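Local coordinates for ABC-type branched-chain amino acid transport systems periplasmic component-like protein (Thermomonospora curvata, PDB 4N03) that probably binds a fatty acid and delivers it to an ABC transporter as the extracytoplasmic substrate-binding component of the leucine-binding protein family, at residues A[73-78]-A[320-325]; A[99-104]-A[337-342]; A[217-222]-A[245-250]. One frame throughout, in Å; residues are numbered along the deposited sequence. Where two conformers were deposited one is given.

Interaction 1: A[73-78]-A[320-325]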
loop_
_atom_site.group_PDB
_atom_site.type_symbol
_atom_site.label_atom_id
_atom_site.label_comp_id
_atom_site.label_asym_id
_atom_site.label_seq_id
_atom_site.Cartn_x
_atom_site.Cartn_y
_atom_site.Cartn_z
ATOM N N ARG A 73 21.725 -5.466 18.520
ATOM C CA ARG A 73 20.437 -5.648 19.105
ATOM C C ARG A 73 19.518 -6.418 18.146
ATOM O O ARG A 73 19.503 -6.203 16.933
ATOM C CB ARG A 73 19.822 -4.283 19.421
ATOM C CG ARG A 73 20.561 -3.560 20.552
ATOM C CD ARG A 73 20.120 -2.107 20.652
ATOM N NE ARG A 73 20.735 -1.389 21.745
ATOM C CZ ARG A 73 21.970 -0.914 21.741
ATOM N NH1 ARG A 73 22.745 -1.024 20.706
ATOM N NH2 ARG A 73 22.399 -0.244 22.798
ATOM N N THR A 74 18.761 -7.330 18.731
ATOM C CA THR A 74 17.803 -8.139 17.977
ATOM C C THR A 74 16.521 -7.349 17.743
ATOM O O THR A 74 16.025 -6.744 18.648
ATOM C CB THR A 74 17.463 -9.456 18.720
ATOM O OG1 THR A 74 16.737 -9.184 19.924
ATOM C CG2 THR A 74 18.670 -10.207 19.099
ATOM N N ILE A 75 15.991 -7.463 16.543
ATOM C CA ILE A 75 14.716 -6.816 16.219
ATOM C C ILE A 75 13.581 -7.762 16.599
ATOM O O ILE A 75 13.589 -8.936 16.199
ATOM C CB ILE A 75 14.648 -6.466 14.722
ATOM C CG1 ILE A 75 15.706 -5.416 14.385
ATOM C CG2 ILE A 75 13.252 -5.963 14.361
ATOM C CD1 ILE A 75 15.812 -5.079 12.919
ATOM N N GLU A 76 12.628 -7.278 17.392
ATOM C CA GLU A 76 11.421 -7.999 17.802
ATOM C C GLU A 76 10.213 -7.198 17.331
ATOM O O GLU A 76 9.998 -6.082 17.819
ATOM C CB GLU A 76 11.344 -8.071 19.340
ATOM C CG GLU A 76 10.066 -8.666 19.945
ATOM C CD GLU A 76 9.972 -8.489 21.458
ATOM O OE1 GLU A 76 11.007 -8.624 22.145
ATOM O OE2 GLU A 76 8.863 -8.229 21.972
ATOM N N ALA A 77 9.427 -7.772 16.458
ATOM C CA ALA A 77 8.226 -7.126 15.955
ATOM C C ALA A 77 7.001 -7.691 16.629
ATOM O O ALA A 77 6.803 -8.926 16.595
ATOM C CB ALA A 77 8.099 -7.329 14.464
ATOM N N VAL A 78 6.262 -6.845 17.324
ATOM C CA VAL A 78 5.011 -7.233 17.937
ATOM C C VAL A 78 3.869 -6.879 17.014
ATOM O O VAL A 78 3.876 -5.833 16.380
ATOM C CB VAL A 78 4.795 -6.630 19.332
ATOM C CG1 VAL A 78 5.957 -6.985 20.232
ATOM C CG2 VAL A 78 4.623 -5.137 19.305
ATOM N N ILE A 320 13.193 -0.381 4.660
ATOM C CA ILE A 320 13.217 1.052 4.987
ATOM C C ILE A 320 13.557 1.255 6.453
ATOM O O ILE A 320 14.438 2.067 6.799
ATOM C CB ILE A 320 11.873 1.735 4.632
ATOM C CG1 ILE A 320 11.684 1.782 3.120
ATOM C CG2 ILE A 320 11.848 3.152 5.227
ATOM C CD1 ILE A 320 10.269 2.120 2.705
ATOM N N VAL A 321 12.851 0.591 7.368
ATOM C CA VAL A 321 13.096 0.820 8.766
ATOM C C VAL A 321 14.500 0.358 9.183
ATOM O O VAL A 321 15.175 0.991 9.989
ATOM C CB VAL A 321 11.987 0.236 9.677
ATOM C CG1 VAL A 321 12.083 -1.284 9.831
ATOM C CG2 VAL A 321 12.050 0.915 11.032
ATOM N N VAL A 322 14.963 -0.765 8.637
ATOM C CA VAL A 322 16.296 -1.288 8.973
ATOM C C VAL A 322 17.384 -0.323 8.470
ATOM O O VAL A 322 18.355 -0.087 9.176
ATOM C CB VAL A 322 16.494 -2.752 8.506
ATOM C CG1 VAL A 322 17.926 -3.148 8.651
ATOM C CG2 VAL A 322 15.567 -3.662 9.278
ATOM N N SER A 323 17.242 0.198 7.257
ATOM C CA SER A 323 18.213 1.166 6.754
ATOM C C SER A 323 18.322 2.351 7.736
ATOM O O SER A 323 19.409 2.815 8.066
ATOM C CB SER A 323 17.806 1.681 5.364
ATOM O OG SER A 323 18.035 0.685 4.376
ATOM N N ALA A 324 17.174 2.849 8.206
ATOM C CA ALA A 324 17.148 3.970 9.135
ATOM C C ALA A 324 17.738 3.576 10.473
ATOM O O ALA A 324 18.519 4.318 11.052
ATOM C CB ALA A 324 15.729 4.514 9.314
ATOM N N LEU A 325 17.438 2.359 10.948
ATOM C CA LEU A 325 17.984 1.916 12.214
ATOM C C LEU A 325 19.513 1.804 12.166
ATOM O O LEU A 325 20.190 2.170 13.106
ATOM C CB LEU A 325 17.400 0.557 12.628
ATOM C CG LEU A 325 15.930 0.533 13.084
ATOM C CD1 LEU A 325 15.385 -0.883 13.076
ATOM C CD2 LEU A 325 15.822 1.145 14.472
#
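I75, V322 and L325 join an edge strand to a long helix in one α/β lobe of this periplasmic-binding-protein fold: strand 74-81 is an outermost strand of a four-stranded parallel sheet, and helix 309-330 packs against it. The evidence lies in a single methyl group. I75 CD1 is 3.9 Å from V322 CG2 and 4.2 Å from L325 CD1, and seen from that methyl the two partners stand about 71° apart. They are therefore touched by different sides of it. V322 CG2 meets it almost head-on, since the CG1-CD1 bond of I75, prolonged, runs nearly straight at it (about 170° at CD1). L325 instead comes in from the flank, one helical turn further on. I75 can span the gap because CD1 is anti to CA (chi2 175°), which stretches the long branch out from the strand toward the helix. With I75 CA and V322 CA 9.2 Å apart, the backbones stay well separated and dispersion between aliphatic groups is the whole of the contact; no hydrogen bond crosses it. On the helix side, V322 offers the branch beside its backbone N, while its other methyl is anti to that N.

Covalent support is close by, because the disulfide C71-C329 ties the chain just before the strand to the same helix. Helix 47-66 lies alongside, with Y61 against I75 and Y60 against V322; L36 of strand 33-40 also touches I75, and L339 of helix 336-343 touches L325. T74, E76 and V78 pair through their backbones with strand 33-40.

Interaction 2: A[99-104]-A[337-342]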
loop_
_atom_site.group_PDB
_atom_site.type_symbol
_atom_site.label_atom_id
_atom_site.label_comp_id
_atom_site.label_asym_id
_atom_site.label_seq_id
_atom_site.Cartn_x
_atom_site.Cartn_y
_atom_site.Cartn_z
ATOM N N ASN A 99 6.060 1.415 24.156
ATOM C CA ASN A 99 6.914 0.201 24.252
ATOM C C ASN A 99 7.503 -0.308 22.960
ATOM O O ASN A 99 8.152 -1.351 22.959
ATOM C CB ASN A 99 6.233 -0.973 24.995
ATOM C CG ASN A 99 4.918 -1.412 24.383
ATOM O OD1 ASN A 99 4.873 -2.226 23.458
ATOM N ND2 ASN A 99 3.823 -0.905 24.944
ATOM N N VAL A 100 7.293 0.419 21.858
ATOM C CA VAL A 100 7.940 0.144 20.595
ATOM C C VAL A 100 8.638 1.415 20.141
ATOM O O VAL A 100 8.184 2.525 20.427
ATOM C CB VAL A 100 6.979 -0.384 19.492
ATOM C CG1 VAL A 100 6.260 -1.650 19.944
ATOM C CG2 VAL A 100 5.982 0.641 19.043
ATOM N N LEU A 101 9.695 1.280 19.385
ATOM C CA LEU A 101 10.411 2.435 18.909
ATOM C C LEU A 101 9.726 3.096 17.720
ATOM O O LEU A 101 9.721 4.355 17.644
ATOM C CB LEU A 101 11.846 2.020 18.510
ATOM C CG LEU A 101 12.710 3.181 17.976
ATOM C CD1 LEU A 101 12.998 4.242 18.996
ATOM C CD2 LEU A 101 14.030 2.604 17.478
ATOM N N ALA A 102 9.216 2.289 16.813
ATOM C CA ALA A 102 8.650 2.707 15.537
ATOM C C ALA A 102 7.596 1.674 15.152
ATOM O O ALA A 102 7.555 0.572 15.725
ATOM C CB ALA A 102 9.743 2.776 14.484
ATOM N N ILE A 103 6.789 2.036 14.154
ATOM C CA ILE A 103 5.711 1.192 13.598
ATOM C C ILE A 103 5.963 1.057 12.112
ATOM O O ILE A 103 5.481 1.859 11.301
ATOM C CB ILE A 103 4.327 1.738 13.896
ATOM C CG1 ILE A 103 4.123 1.780 15.403
ATOM C CG2 ILE A 103 3.302 0.864 13.223
ATOM C CD1 ILE A 103 2.786 2.394 15.805
ATOM N N PRO A 104 6.735 0.020 11.707
ATOM C CA PRO A 104 7.059 -0.137 10.294
ATOM C C PRO A 104 6.026 -0.766 9.405
ATOM O O PRO A 104 6.231 -0.888 8.220
ATOM C CB PRO A 104 8.305 -1.001 10.322
ATOM C CG PRO A 104 8.131 -1.852 11.542
ATOM C CD PRO A 104 7.587 -0.860 12.539
ATOM N N GLU A 337 14.009 10.682 17.588
ATOM C CA GLU A 337 14.627 11.760 16.818
ATOM C C GLU A 337 15.744 11.221 15.902
ATOM O O GLU A 337 15.851 11.517 14.715
ATOM C CB GLU A 337 15.171 12.835 17.770
ATOM C CG GLU A 337 15.915 13.986 17.119
ATOM C CD GLU A 337 16.434 14.994 18.132
ATOM O OE1 GLU A 337 17.665 15.036 18.335
ATOM O OE2 GLU A 337 15.620 15.735 18.721
ATOM N N GLY A 338 16.589 10.347 16.464
ATOM C CA GLY A 338 17.692 9.783 15.697
ATOM C C GLY A 338 17.178 8.967 14.522
ATOM O O GLY A 338 17.689 9.041 13.408
ATOM N N LEU A 339 16.116 8.220 14.767
ATOM C CA LEU A 339 15.599 7.348 13.736
ATOM C C LEU A 339 14.974 8.103 12.587
ATOM O O LEU A 339 15.194 7.823 11.424
ATOM C CB LEU A 339 14.609 6.361 14.335
ATOM C CG LEU A 339 14.100 5.291 13.368
ATOM C CD1 LEU A 339 15.230 4.380 12.901
ATOM C CD2 LEU A 339 13.037 4.440 14.048
ATOM N N ILE A 340 14.138 9.102 12.892
ATOM C CA ILE A 340 13.474 9.850 11.840
ATOM C C ILE A 340 14.478 10.656 11.042
ATOM O O ILE A 340 14.366 10.753 9.833
ATOM C CB ILE A 340 12.290 10.691 12.341
ATOM C CG1 ILE A 340 11.373 11.061 11.162
ATOM C CG2 ILE A 340 12.745 11.914 13.085
ATOM C CD1 ILE A 340 10.721 9.869 10.486
ATOM N N ASN A 341 15.480 11.208 11.721
ATOM C CA ASN A 341 16.469 11.997 10.983
ATOM C C ASN A 341 17.301 11.092 10.070
ATOM O O ASN A 341 17.619 11.458 8.963
ATOM C CB ASN A 341 17.324 12.762 11.985
ATOM C CG ASN A 341 16.582 13.935 12.606
ATOM O OD1 ASN A 341 15.538 14.335 12.128
ATOM N ND2 ASN A 341 17.099 14.402 13.683
ATOM N N ALA A 342 17.604 9.864 10.505
ATOM C CA ALA A 342 18.283 8.875 9.662
ATOM C C ALA A 342 17.416 8.554 8.448
ATOM O O ALA A 342 17.885 8.559 7.320
ATOM C CB ALA A 342 18.596 7.607 10.444
#
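L101, A102 and L339 meet without a flat side-chain group among them, so there are no ring faces or edges to assign; the contact is built from rounded aliphatic ends. Its centre is L339 CD2, which lies 3.7 Å from A102 CB and 4.0 Å from L101 CD2. From this methyl the two neighbours subtend about 85°, so it sits in the corner between a short side chain and a long one. A102 CB lies roughly on the prolongation of the L339 CG-CD2 bond (about 157° at CD2), whereas L101 stands to one side and also brings its branch point near, with L101 CG 4.1 Å from L339 CD2. In L339 the CG is anti to the backbone N (chi1 -174°), which carries the isobutyl group off the helix toward 99-104. The backbones remain apart, A102 CA and L339 CA being 8.5 Å from each other.

R336, the first residue of helix 336-343, hydrogen-bonds through NH2 to V100 O and through NE to L101 O. Around the contact, A102 packs on L36 of strand 33-40, L101 and L339 both touch L325 of helix 309-330, and I103 pairs with the strand at 126-129.

Interaction 3: A[217-222]-A[245-250]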
loop_
_atom_site.group_PDB
_atom_site.type_symbol
_atom_site.label_atom_id
_atom_site.label_comp_id
_atom_site.label_asym_id
_atom_site.label_seq_id
_atom_site.Cartn_x
_atom_site.Cartn_y
_atom_site.Cartn_z
ATOM N N ALA A 217 -26.342 -0.211 -10.928
ATOM C CA ALA A 217 -26.280 1.232 -11.078
ATOM C C ALA A 217 -25.301 1.639 -12.188
ATOM O O ALA A 217 -25.590 2.540 -12.976
ATOM C CB ALA A 217 -25.891 1.877 -9.762
ATOM N N LEU A 218 -24.134 0.986 -12.249
ATOM C CA LEU A 218 -23.174 1.232 -13.309
ATOM C C LEU A 218 -23.771 0.995 -14.699
ATOM O O LEU A 218 -23.526 1.750 -15.642
ATOM C CB LEU A 218 -21.925 0.366 -13.111
ATOM C CG LEU A 218 -21.084 0.731 -11.899
ATOM C CD1 LEU A 218 -20.187 -0.417 -11.543
ATOM C CD2 LEU A 218 -20.254 1.968 -12.168
ATOM N N ALA A 219 -24.534 -0.081 -14.841
ATOM C CA ALA A 219 -25.171 -0.402 -16.091
ATOM C C ALA A 219 -26.236 0.652 -16.429
ATOM O O ALA A 219 -26.331 1.098 -17.572
ATOM C CB ALA A 219 -25.773 -1.785 -16.011
ATOM N N LYS A 220 -27.038 1.038 -15.449
ATOM C CA LYS A 220 -28.073 2.050 -15.692
ATOM C C LYS A 220 -27.487 3.361 -16.179
ATOM O O LYS A 220 -28.060 4.054 -17.049
ATOM C CB LYS A 220 -28.874 2.270 -14.421
ATOM C CG LYS A 220 -29.994 3.274 -14.557
ATOM C CD LYS A 220 -30.919 3.258 -13.348
ATOM C CE LYS A 220 -32.199 4.041 -13.633
ATOM N NZ LYS A 220 -33.158 3.884 -12.504
ATOM N N GLU A 221 -26.345 3.723 -15.624
ATOM C CA GLU A 221 -25.625 4.913 -16.028
ATOM C C GLU A 221 -24.862 4.795 -17.330
ATOM O O GLU A 221 -24.307 5.817 -17.827
ATOM C CB GLU A 221 -24.706 5.343 -14.917
ATOM C CG GLU A 221 -25.397 6.038 -13.796
ATOM C CD GLU A 221 -25.747 7.500 -14.105
ATOM O OE1 GLU A 221 -25.026 8.240 -14.813
ATOM O OE2 GLU A 221 -26.728 7.923 -13.561
ATOM N N LYS A 222 -24.784 3.606 -17.889
ATOM C CA LYS A 222 -24.118 3.382 -19.149
ATOM C C LYS A 222 -22.669 3.865 -19.098
ATOM O O LYS A 222 -22.170 4.559 -19.978
ATOM C CB LYS A 222 -24.898 4.003 -20.300
ATOM C CG LYS A 222 -26.329 3.497 -20.419
ATOM C CD LYS A 222 -27.052 4.140 -21.606
ATOM C CE LYS A 222 -28.429 3.533 -21.817
ATOM N NZ LYS A 222 -29.063 3.922 -23.113
ATOM N N GLN A 245 -23.359 -10.187 -16.398
ATOM C CA GLN A 245 -24.361 -9.314 -16.962
ATOM C C GLN A 245 -24.020 -8.910 -18.380
ATOM O O GLN A 245 -24.744 -8.122 -18.979
ATOM C CB GLN A 245 -24.603 -8.089 -16.073
ATOM C CG GLN A 245 -25.295 -8.435 -14.765
ATOM C CD GLN A 245 -26.709 -8.881 -14.993
ATOM O OE1 GLN A 245 -27.416 -8.312 -15.781
ATOM N NE2 GLN A 245 -27.091 -9.969 -14.389
ATOM N N GLY A 246 -22.934 -9.420 -18.945
ATOM C CA GLY A 246 -22.545 -9.071 -20.289
ATOM C C GLY A 246 -21.841 -7.730 -20.419
ATOM O O GLY A 246 -21.634 -7.275 -21.516
HETATM N N MSE A 247 -21.421 -7.147 -19.317
HETATM C CA MSE A 247 -20.750 -5.832 -19.378
HETATM C C MSE A 247 -19.359 -6.064 -19.889
HETATM O O MSE A 247 -18.647 -7.003 -19.456
HETATM C CB MSE A 247 -20.716 -5.200 -17.999
HETATM C CG MSE A 247 -22.150 -4.904 -17.597
HETATM SE SE MSE A 247 -22.239 -4.016 -15.876
HETATM C CE MSE A 247 -21.739 -2.200 -16.359
ATOM N N LYS A 248 -18.927 -5.195 -20.791
ATOM C CA LYS A 248 -17.608 -5.329 -21.403
ATOM C C LYS A 248 -16.644 -4.201 -21.059
ATOM O O LYS A 248 -15.510 -4.205 -21.502
ATOM C CB LYS A 248 -17.713 -5.461 -22.919
ATOM C CG LYS A 248 -18.591 -6.621 -23.393
ATOM C CD LYS A 248 -18.101 -7.981 -22.894
ATOM C CE LYS A 248 -19.005 -9.158 -23.295
ATOM N NZ LYS A 248 -18.396 -10.368 -22.698
ATOM N N GLN A 249 -17.071 -3.296 -20.201
ATOM C CA GLN A 249 -16.222 -2.162 -19.830
ATOM C C GLN A 249 -14.969 -2.633 -19.134
ATOM O O GLN A 249 -15.040 -3.549 -18.295
ATOM C CB GLN A 249 -16.989 -1.248 -18.888
ATOM C CG GLN A 249 -18.216 -0.543 -19.467
ATOM C CD GLN A 249 -19.515 -1.295 -19.337
ATOM O OE1 GLN A 249 -19.520 -2.525 -19.264
ATOM N NE2 GLN A 249 -20.618 -0.582 -19.266
ATOM N N PRO A 250 -13.846 -2.001 -19.357
ATOM C CA PRO A 250 -12.680 -2.331 -18.538
ATOM C C PRO A 250 -12.897 -1.936 -17.084
ATOM O O PRO A 250 -13.616 -0.953 -16.790
ATOM C CB PRO A 250 -11.585 -1.476 -19.176
ATOM C CG PRO A 250 -12.299 -0.277 -19.657
ATOM C CD PRO A 250 -13.593 -0.831 -20.211
#
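M247, modelled as selenomethionine, reaches from the turn after helix 232-244 to L218 and A219 in the last turns of helix 212-220; both belong to the repeating β-α-β crossovers of a parallel sheet. Its CB and CG make no close approach to the other segment: CG is still about 5.0 Å from A219 CB, and these two atoms serve to bridge the distance. The selenium makes the first touch, with SE 4.2 Å from A219 CB. There the chain bends (chi3 77°), and the bend lays the terminal methyl against the helix backbone instead of letting it run on past. M247 CE is 3.8 Å from A219 N and 3.9 Å from A219 CA, and it lies 4.1 Å from both A219 CB and L218 CB. Those two CB atoms are about 80° apart as seen from CE, which shows the methyl seated between consecutive residues. The grip is van der Waals in kind, and no hydrogen bond joins the segments directly.

Both helices finish in a Schellman motif, with positive phi at K222 and at G246, so each chain turns off near the place where they meet. L218 continues inward onto L202 and I226 of the sheet, whereas A219 is exposed, so M247 is held between interior and surface. Three hydrogen bonds surround the turn: Q249 NE2 donates to V223 O, and R243 NH1 of helix 232-244 bonds to the carbonyl oxygens of both M247 and Q249. In the K222 cap itself, K222 N donates to A219 O at 3.0 Å.

Interactions 1 and 2 are neighbouring parts of one buried core, their centres 9 Å apart, and both reach the four-stranded parallel sheet. They meet directly: L339 CD1 packs 3.6 Å from L325 N, and L325 CD2 lies 3.8 Å from L101 CD2, so helices 309-330 and 336-343 share one aliphatic layer. Interaction 3 lies about 48 Å from either, centre to centre, on the opposite side of the chain's centre and against the seven-stranded sheet. Along the sequence it nests inside the loops that the other two close. All three are apolar, but the first two join methyl groups of buried aliphatic side chains, alanine included, whereas 217-222/245-250 sets a selenomethionine methyl beside helix backbone and an exposed alanine.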